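Local coordinates for PAN2-PAN3 deadenylation complex catalytic subunit pan2 (Neurospora crassa, PDB 4CZW), which forms the catalytic subunit of a deadenylase complex that probably shortens mRNA poly(A) tails, here as its ubiquitin-protease-like and exonuclease domains, at residues 58-63 with 391-396; 324-329 with 344-349. All coordinates share one frame; numbering follows the deposited sequence.

Contact 1. Residues 58-63 with 391-396; sequences HYTPLL and MFQVKA
Q393 reaches from its strand across the first residues of helix 61-71, and its side chain crosses that of P61 at about a right angle, bringing the carboxamide against P61 CG and CD. P61 CD sits 3.4 Å from both Q393 OE1 and Q393 NE2, so the proline packs against the whole amide group. The Q393 chain leaves with CG tucked over the backbone, flanked by both N and C (chi1 85°), then runs extended, which carries OE1 to the L62 backbone N; that hydrogen bond is weak at 3.4 Å, though fairly straight at 165°. The other amide end, NE2, bonds to N398 OD1, and the two bonds are consistent with this orientation of the amide. T60 and Q393 lie alongside each other, pointing opposite ways, with T60 CG2 3.5 Å from Q393 OE1. An alanine in place of Q393 would remove the amide, and is likely to leave the L62 N-H without this acceptor and to open a gap beside P61 CG and CD. On T60's other branch, OG1 lies 3.6 Å from CG of M391, a selenomethionine, while hydrogen-bonding to V56 O. Beside the amide, L62 CD1 meets V394 CG2 at 4.0 Å; farther off, beyond T60, L63 CD1 meets M391 SE at 4.3 Å. The contact thus seats the start of helix 61-71 on strand 385-394, which runs between strands 321-334 and 266-270, with helix 51-58 also packing on M391.

Contact 2. Residues 324-329 with 344-349; sequences SLVGTV and ATVNVG
N347 N donates to V326 O at 2.9 Å, lying almost straight out from the carbonyl, with a C=O...N angle of 171°. The side chain of V346 closes in on the same oxygen: its CG1, anti to the backbone N, comes within 3.5 Å of V326 O and also meets V326 CG1. One step along, G327 and V346 form a non-hydrogen-bonded antiparallel pair with their CA atoms 4.0 Å apart, and the glycine puts no side chain between the strands. T328 and T345 follow as a hydrogen-bonded pair. T328 N reaches T345 O at 3.0 Å from a position tilted 34° out of the carbonyl plane, whereas T345 N lies in the plane of the T328 carbonyl, 3.1 Å from T328 O. That oxygen also takes a CA-H...O contact from A344.

The two threonine side chains share one face of the sheet and hold a water between them. With its hydroxyl turned back over its own main chain (chi1 56°), T345 places OG1 2.7 Å from the water, and T328 OG1 is 3.2 Å from it. V329, A344 and V346 point to the other face, where helix 51-58 packs.

Beyond the pairing, N347 OD1 accepts from G349 N at 3.0 Å, making an Asx turn. The whole is an antiparallel beta hairpin of strands 321-334 and 339-347. The backbone angles of V326 and G327, and the bonds of both to M391, are consistent with a classic beta bulge where strand 321-334 pairs, along its other edge, with strand 385-394.

In the fold
From the N terminus the chain runs through helix 51-58, turns at Y59 and T60 and enters helix 61-71, whose start waits until strand 385-394 for its partner in contact 1. That closure spans 327 residues, among them both zinc sites. Contact 2 is nested inside it and closes a far shorter loop, the 14 residues between 329 and 344. The two lie about 9 Å apart, centre to centre, and meet directly: strands 321-334 and 385-394 are neighbours in one sheet, with Q393 O and M391 O probably bonded to S324 N and V326 N. Together they tie the early helices to this mixed sheet of the protease-like domain, which is predicted to be inactive and to act as a scaffold.

Contact 1. Residues 58-63 with 391-396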
ATOM      1  N   HIS A  58       0.452   5.623  -4.108  1.00 41.78           N
ATOM      2  CA  HIS A  58      -0.811   5.056  -4.573  1.00 44.49           C
ATOM      3  C   HIS A  58      -1.458   5.900  -5.666  1.00 42.86           C
ATOM      4  O   HIS A  58      -2.043   5.366  -6.608  1.00 42.01           O
ATOM      5  CB  HIS A  58      -1.788   4.894  -3.407  1.00 40.17           C
ATOM      6  CG  HIS A  58      -3.169   4.498  -3.831  1.00 39.85           C
ATOM      7  ND1 HIS A  58      -4.231   5.374  -3.817  1.00 45.59           N
ATOM      8  CD2 HIS A  58      -3.657   3.323  -4.295  1.00 45.17           C
ATOM      9  CE1 HIS A  58      -5.317   4.755  -4.246  1.00 42.54           C
ATOM     10  NE2 HIS A  58      -4.995   3.509  -4.543  1.00 44.02           N
ATOM     11  N   TYR A  59      -1.354   7.217  -5.533  1.00 35.67           N
ATOM     12  CA  TYR A  59      -1.939   8.121  -6.515  1.00 41.01           C
ATOM     13  C   TYR A  59      -0.928   8.480  -7.596  1.00 43.93           C
ATOM     14  O   TYR A  59      -1.094   9.460  -8.321  1.00 45.83           O
ATOM     15  CB  TYR A  59      -2.476   9.378  -5.830  1.00 41.84           C
ATOM     16  CG  TYR A  59      -3.668   9.099  -4.942  1.00 48.25           C
ATOM     17  CD1 TYR A  59      -4.946   8.998  -5.477  1.00 43.53           C
ATOM     18  CD2 TYR A  59      -3.514   8.920  -3.575  1.00 47.31           C
ATOM     19  CE1 TYR A  59      -6.038   8.735  -4.672  1.00 45.88           C
ATOM     20  CE2 TYR A  59      -4.601   8.657  -2.761  1.00 49.88           C
ATOM     21  CZ  TYR A  59      -5.861   8.566  -3.316  1.00 51.78           C
ATOM     22  OH  TYR A  59      -6.946   8.305  -2.511  1.00 52.79           O
ATOM     23  N   THR A  60       0.123   7.673  -7.686  1.00 46.45           N
ATOM     24  CA  THR A  60       1.061   7.737  -8.798  1.00 42.49           C
ATOM     25  C   THR A  60       0.754   6.576  -9.737  1.00 36.98           C
ATOM     26  O   THR A  60       1.191   5.452  -9.494  1.00 41.86           O
ATOM     27  CB  THR A  60       2.526   7.663  -8.326  1.00 43.21           C
ATOM     28  OG1 THR A  60       2.754   8.644  -7.306  1.00 45.74           O
ATOM     29  CG2 THR A  60       3.476   7.911  -9.488  1.00 31.25           C
ATOM     30  N   PRO A  61      -0.011   6.851 -10.808  1.00 40.32           N
ATOM     31  CA  PRO A  61      -0.561   5.863 -11.746  1.00 35.66           C
ATOM     32  C   PRO A  61       0.427   4.779 -12.174  1.00 44.75           C
ATOM     33  O   PRO A  61       0.059   3.605 -12.224  1.00 49.05           O
ATOM     34  CB  PRO A  61      -0.967   6.721 -12.945  1.00 36.39           C
ATOM     35  CG  PRO A  61      -1.329   8.028 -12.342  1.00 39.84           C
ATOM     36  CD  PRO A  61      -0.373   8.227 -11.196  1.00 43.25           C
ATOM     37  N   LEU A  62       1.663   5.168 -12.471  1.00 47.67           N
ATOM     38  CA  LEU A  62       2.676   4.212 -12.899  1.00 39.38           C
ATOM     39  C   LEU A  62       3.088   3.278 -11.767  1.00 47.01           C
ATOM     40  O   LEU A  62       3.420   2.118 -12.003  1.00 45.74           O
ATOM     41  CB  LEU A  62       3.902   4.941 -13.447  1.00 45.79           C
ATOM     42  CG  LEU A  62       3.710   5.628 -14.798  1.00 52.93           C
ATOM     43  CD1 LEU A  62       4.983   6.336 -15.225  1.00 51.15           C
ATOM     44  CD2 LEU A  62       3.275   4.616 -15.848  1.00 44.30           C
ATOM     45  N   LEU A  63       3.063   3.786 -10.539  1.00 42.17           N
ATOM     46  CA  LEU A  63       3.424   2.982  -9.378  1.00 44.06           C
ATOM     47  C   LEU A  63       2.298   2.034  -8.976  1.00 45.42           C
ATOM     48  O   LEU A  63       2.547   0.880  -8.629  1.00 45.26           O
ATOM     49  CB  LEU A  63       3.799   3.877  -8.194  1.00 44.03           C
ATOM     50  CG  LEU A  63       5.123   4.635  -8.304  1.00 48.51           C
ATOM     51  CD1 LEU A  63       5.400   5.415  -7.029  1.00 44.54           C
ATOM     52  CD2 LEU A  63       6.259   3.673  -8.605  1.00 44.30           C
HETATM   53  N   MSE A 391       7.238  13.798  -5.295  1.00 38.92           N
HETATM   54  CA  MSE A 391       6.990  12.785  -6.315  1.00 43.65           C
HETATM   55  C   MSE A 391       6.508  13.370  -7.639  1.00 44.17           C
HETATM   56  O   MSE A 391       5.454  14.003  -7.706  1.00 44.62           O
HETATM   57  CB  MSE A 391       5.965  11.770  -5.808  1.00 37.81           C
HETATM   58  CG  MSE A 391       5.782  10.560  -6.708  1.00 45.09           C
HETATM   59 SE   MSE A 391       7.264   9.297  -6.584  1.00 55.37          SE
HETATM   60  CE  MSE A 391       7.040   8.741  -4.727  1.00 44.92           C
ATOM     61  N   PHE A 392       7.289  13.146  -8.692  1.00 46.20           N
ATOM     62  CA  PHE A 392       6.892  13.519 -10.043  1.00 42.29           C
ATOM     63  C   PHE A 392       6.714  12.276 -10.907  1.00 42.76           C
ATOM     64  O   PHE A 392       7.370  11.258 -10.687  1.00 48.00           O
ATOM     65  CB  PHE A 392       7.929  14.443 -10.688  1.00 41.96           C
ATOM     66  CG  PHE A 392       7.882  15.859 -10.194  1.00 33.58           C
ATOM     67  CD1 PHE A 392       7.033  16.785 -10.780  1.00 44.29           C
ATOM     68  CD2 PHE A 392       8.701  16.272  -9.158  1.00 34.81           C
ATOM     69  CE1 PHE A 392       6.994  18.092 -10.333  1.00 43.12           C
ATOM     70  CE2 PHE A 392       8.667  17.579  -8.706  1.00 33.16           C
ATOM     71  CZ  PHE A 392       7.811  18.488  -9.293  1.00 33.63           C
ATOM     72  N   GLN A 393       5.820  12.362 -11.886  1.00 38.68           N
ATOM     73  CA  GLN A 393       5.719  11.334 -12.912  1.00 39.64           C
ATOM     74  C   GLN A 393       5.482  12.010 -14.255  1.00 43.03           C
ATOM     75  O   GLN A 393       5.037  13.157 -14.305  1.00 44.76           O
ATOM     76  CB  GLN A 393       4.600  10.336 -12.603  1.00 39.07           C
ATOM     77  CG  GLN A 393       3.220  10.768 -13.070  1.00 42.51           C
ATOM     78  CD  GLN A 393       2.272   9.595 -13.239  1.00 46.49           C
ATOM     79  OE1 GLN A 393       2.584   8.469 -12.850  1.00 50.64           O
ATOM     80  NE2 GLN A 393       1.110   9.853 -13.827  1.00 47.89           N
ATOM     81  N   VAL A 394       5.791  11.305 -15.338  1.00 46.47           N
ATOM     82  CA  VAL A 394       5.611  11.856 -16.676  1.00 46.46           C
ATOM     83  C   VAL A 394       4.139  12.184 -16.922  1.00 49.04           C
ATOM     84  O   VAL A 394       3.253  11.388 -16.611  1.00 52.97           O
ATOM     85  CB  VAL A 394       6.134  10.892 -17.761  1.00 49.26           C
ATOM     86  CG1 VAL A 394       7.653  10.842 -17.728  1.00 47.36           C
ATOM     87  CG2 VAL A 394       5.557   9.499 -17.576  1.00 46.71           C
ATOM     88  N   LYS A 395       3.890  13.372 -17.467  1.00 46.60           N
ATOM     89  CA  LYS A 395       2.531  13.870 -17.656  1.00 48.33           C
ATOM     90  C   LYS A 395       1.733  12.995 -18.619  1.00 52.88           C
ATOM     91  O   LYS A 395       0.506  12.932 -18.544  1.00 54.76           O
ATOM     92  CB  LYS A 395       2.562  15.315 -18.161  1.00 43.57           C
ATOM     93  CG  LYS A 395       1.198  15.987 -18.223  1.00 38.86           C
ATOM     94  CD  LYS A 395       1.312  17.434 -18.668  1.00 49.59           C
ATOM     95  CE  LYS A 395      -0.049  18.111 -18.696  1.00 42.38           C
ATOM     96  NZ  LYS A 395       0.053  19.546 -19.079  1.00 48.06           N
ATOM     97  N   ALA A 396       2.438  12.312 -19.515  1.00 51.35           N
ATOM     98  CA  ALA A 396       1.797  11.423 -20.476  1.00 54.00           C
ATOM     99  C   ALA A 396       1.169  10.215 -19.784  1.00 56.86           C
ATOM    100  O   ALA A 396       0.304   9.546 -20.349  1.00 63.22           O
ATOM    101  CB  ALA A 396       2.800  10.969 -21.526  1.00 47.54           C
TER

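Contact 2. Residues 324-329 with 344-349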
ATOM      1  N   SER A 324       4.579  15.786 -14.111  1.00 47.59           N
ATOM      2  CA  SER A 324       3.521  16.349 -13.283  1.00 41.62           C
ATOM      3  C   SER A 324       3.758  16.017 -11.816  1.00 45.22           C
ATOM      4  O   SER A 324       4.177  14.910 -11.481  1.00 48.46           O
ATOM      5  CB  SER A 324       2.150  15.834 -13.728  1.00 45.61           C
ATOM      6  OG  SER A 324       1.837  16.286 -15.034  1.00 60.98           O
ATOM      7  N   LEU A 325       3.499  16.987 -10.946  1.00 39.87           N
ATOM      8  CA  LEU A 325       3.646  16.778  -9.513  1.00 38.84           C
ATOM      9  C   LEU A 325       2.477  15.969  -8.966  1.00 44.36           C
ATOM     10  O   LEU A 325       1.328  16.408  -9.017  1.00 43.11           O
ATOM     11  CB  LEU A 325       3.748  18.118  -8.783  1.00 43.60           C
ATOM     12  CG  LEU A 325       3.815  18.053  -7.256  1.00 40.90           C
ATOM     13  CD1 LEU A 325       5.052  17.295  -6.803  1.00 39.99           C
ATOM     14  CD2 LEU A 325       3.790  19.452  -6.664  1.00 34.52           C
ATOM     15  N   VAL A 326       2.776  14.782  -8.448  1.00 43.45           N
ATOM     16  CA  VAL A 326       1.747  13.913  -7.892  1.00 40.57           C
ATOM     17  C   VAL A 326       1.400  14.319  -6.465  1.00 43.63           C
ATOM     18  O   VAL A 326       0.236  14.560  -6.145  1.00 52.25           O
ATOM     19  CB  VAL A 326       2.186  12.437  -7.901  1.00 39.18           C
ATOM     20  CG1 VAL A 326       1.154  11.574  -7.197  1.00 41.84           C
ATOM     21  CG2 VAL A 326       2.404  11.959  -9.327  1.00 38.73           C
ATOM     22  N   GLY A 327       2.413  14.397  -5.610  1.00 45.44           N
ATOM     23  CA  GLY A 327       2.200  14.750  -4.219  1.00 43.08           C
ATOM     24  C   GLY A 327       3.485  15.008  -3.456  1.00 41.53           C
ATOM     25  O   GLY A 327       4.569  15.045  -4.038  1.00 45.27           O
ATOM     26  N   THR A 328       3.357  15.182  -2.144  1.00 44.65           N
ATOM     27  CA  THR A 328       4.502  15.496  -1.299  1.00 39.04           C
ATOM     28  C   THR A 328       4.366  14.895   0.097  1.00 44.51           C
ATOM     29  O   THR A 328       3.347  15.077   0.763  1.00 43.37           O
ATOM     30  CB  THR A 328       4.693  17.020  -1.161  1.00 39.70           C
ATOM     31  OG1 THR A 328       4.864  17.607  -2.458  1.00 53.27           O
ATOM     32  CG2 THR A 328       5.910  17.334  -0.304  1.00 41.78           C
ATOM     33  N   VAL A 329       5.394  14.173   0.532  1.00 41.37           N
ATOM     34  CA  VAL A 329       5.474  13.724   1.917  1.00 36.28           C
ATOM     35  C   VAL A 329       5.984  14.878   2.772  1.00 37.59           C
ATOM     36  O   VAL A 329       7.108  15.345   2.589  1.00 42.35           O
ATOM     37  CB  VAL A 329       6.395  12.503   2.080  1.00 38.26           C
ATOM     38  CG1 VAL A 329       6.599  12.184   3.554  1.00 37.47           C
ATOM     39  CG2 VAL A 329       5.820  11.305   1.343  1.00 33.40           C
ATOM     40  N   ALA A 344       0.524  13.724   4.066  1.00 42.12           N
ATOM     41  CA  ALA A 344       0.682  13.678   2.618  1.00 36.31           C
ATOM     42  C   ALA A 344      -0.285  14.625   1.920  1.00 42.11           C
ATOM     43  O   ALA A 344      -1.498  14.546   2.115  1.00 41.25           O
ATOM     44  CB  ALA A 344       0.488  12.256   2.112  1.00 31.60           C
ATOM     45  N   THR A 345       0.263  15.528   1.115  1.00 40.40           N
ATOM     46  CA  THR A 345      -0.545  16.415   0.290  1.00 46.60           C
ATOM     47  C   THR A 345      -0.467  15.952  -1.159  1.00 43.66           C
ATOM     48  O   THR A 345       0.561  16.110  -1.815  1.00 46.70           O
ATOM     49  CB  THR A 345      -0.085  17.879   0.399  1.00 41.13           C
ATOM     50  OG1 THR A 345       1.302  17.974   0.052  1.00 50.53           O
ATOM     51  CG2 THR A 345      -0.281  18.391   1.818  1.00 34.71           C
ATOM     52  N   VAL A 346      -1.559  15.373  -1.650  1.00 46.87           N
ATOM     53  CA  VAL A 346      -1.559  14.714  -2.951  1.00 41.05           C
ATOM     54  C   VAL A 346      -2.659  15.236  -3.874  1.00 43.28           C
ATOM     55  O   VAL A 346      -3.791  15.460  -3.445  1.00 47.40           O
ATOM     56  CB  VAL A 346      -1.730  13.185  -2.790  1.00 38.29           C
ATOM     57  CG1 VAL A 346      -1.729  12.491  -4.143  1.00 42.88           C
ATOM     58  CG2 VAL A 346      -0.637  12.617  -1.897  1.00 42.10           C
ATOM     59  N   ASN A 347      -2.314  15.435  -5.144  1.00 36.88           N
ATOM     60  CA  ASN A 347      -3.304  15.731  -6.172  1.00 42.36           C
ATOM     61  C   ASN A 347      -3.884  14.426  -6.713  1.00 49.62           C
ATOM     62  O   ASN A 347      -3.271  13.765  -7.550  1.00 42.58           O
ATOM     63  CB  ASN A 347      -2.680  16.553  -7.302  1.00 50.74           C
ATOM     64  CG  ASN A 347      -3.718  17.180  -8.219  1.00 51.82           C
ATOM     65  OD1 ASN A 347      -4.779  16.607  -8.466  1.00 48.09           O
ATOM     66  ND2 ASN A 347      -3.412  18.367  -8.728  1.00 54.32           N
ATOM     67  N   VAL A 348      -5.070  14.063  -6.233  1.00 48.84           N
ATOM     68  CA  VAL A 348      -5.684  12.786  -6.589  1.00 46.83           C
ATOM     69  C   VAL A 348      -6.243  12.779  -8.010  1.00 44.92           C
ATOM     70  O   VAL A 348      -6.791  11.773  -8.462  1.00 51.88           O
ATOM     71  CB  VAL A 348      -6.819  12.418  -5.614  1.00 50.00           C
ATOM     72  CG1 VAL A 348      -6.287  12.332  -4.193  1.00 47.74           C
ATOM     73  CG2 VAL A 348      -7.951  13.430  -5.707  1.00 42.26           C
ATOM     74  N   GLY A 349      -6.104  13.899  -8.710  1.00 48.03           N
ATOM     75  CA  GLY A 349      -6.609  14.017 -10.065  1.00 47.24           C
ATOM     76  C   GLY A 349      -5.751  13.304 -11.091  1.00 49.99           C
ATOM     77  O   GLY A 349      -6.219  12.985 -12.185  1.00 58.85           O
TER
HETATM   78  O   HOH W   1       2.048  19.035  -2.297  1.00 46.72           O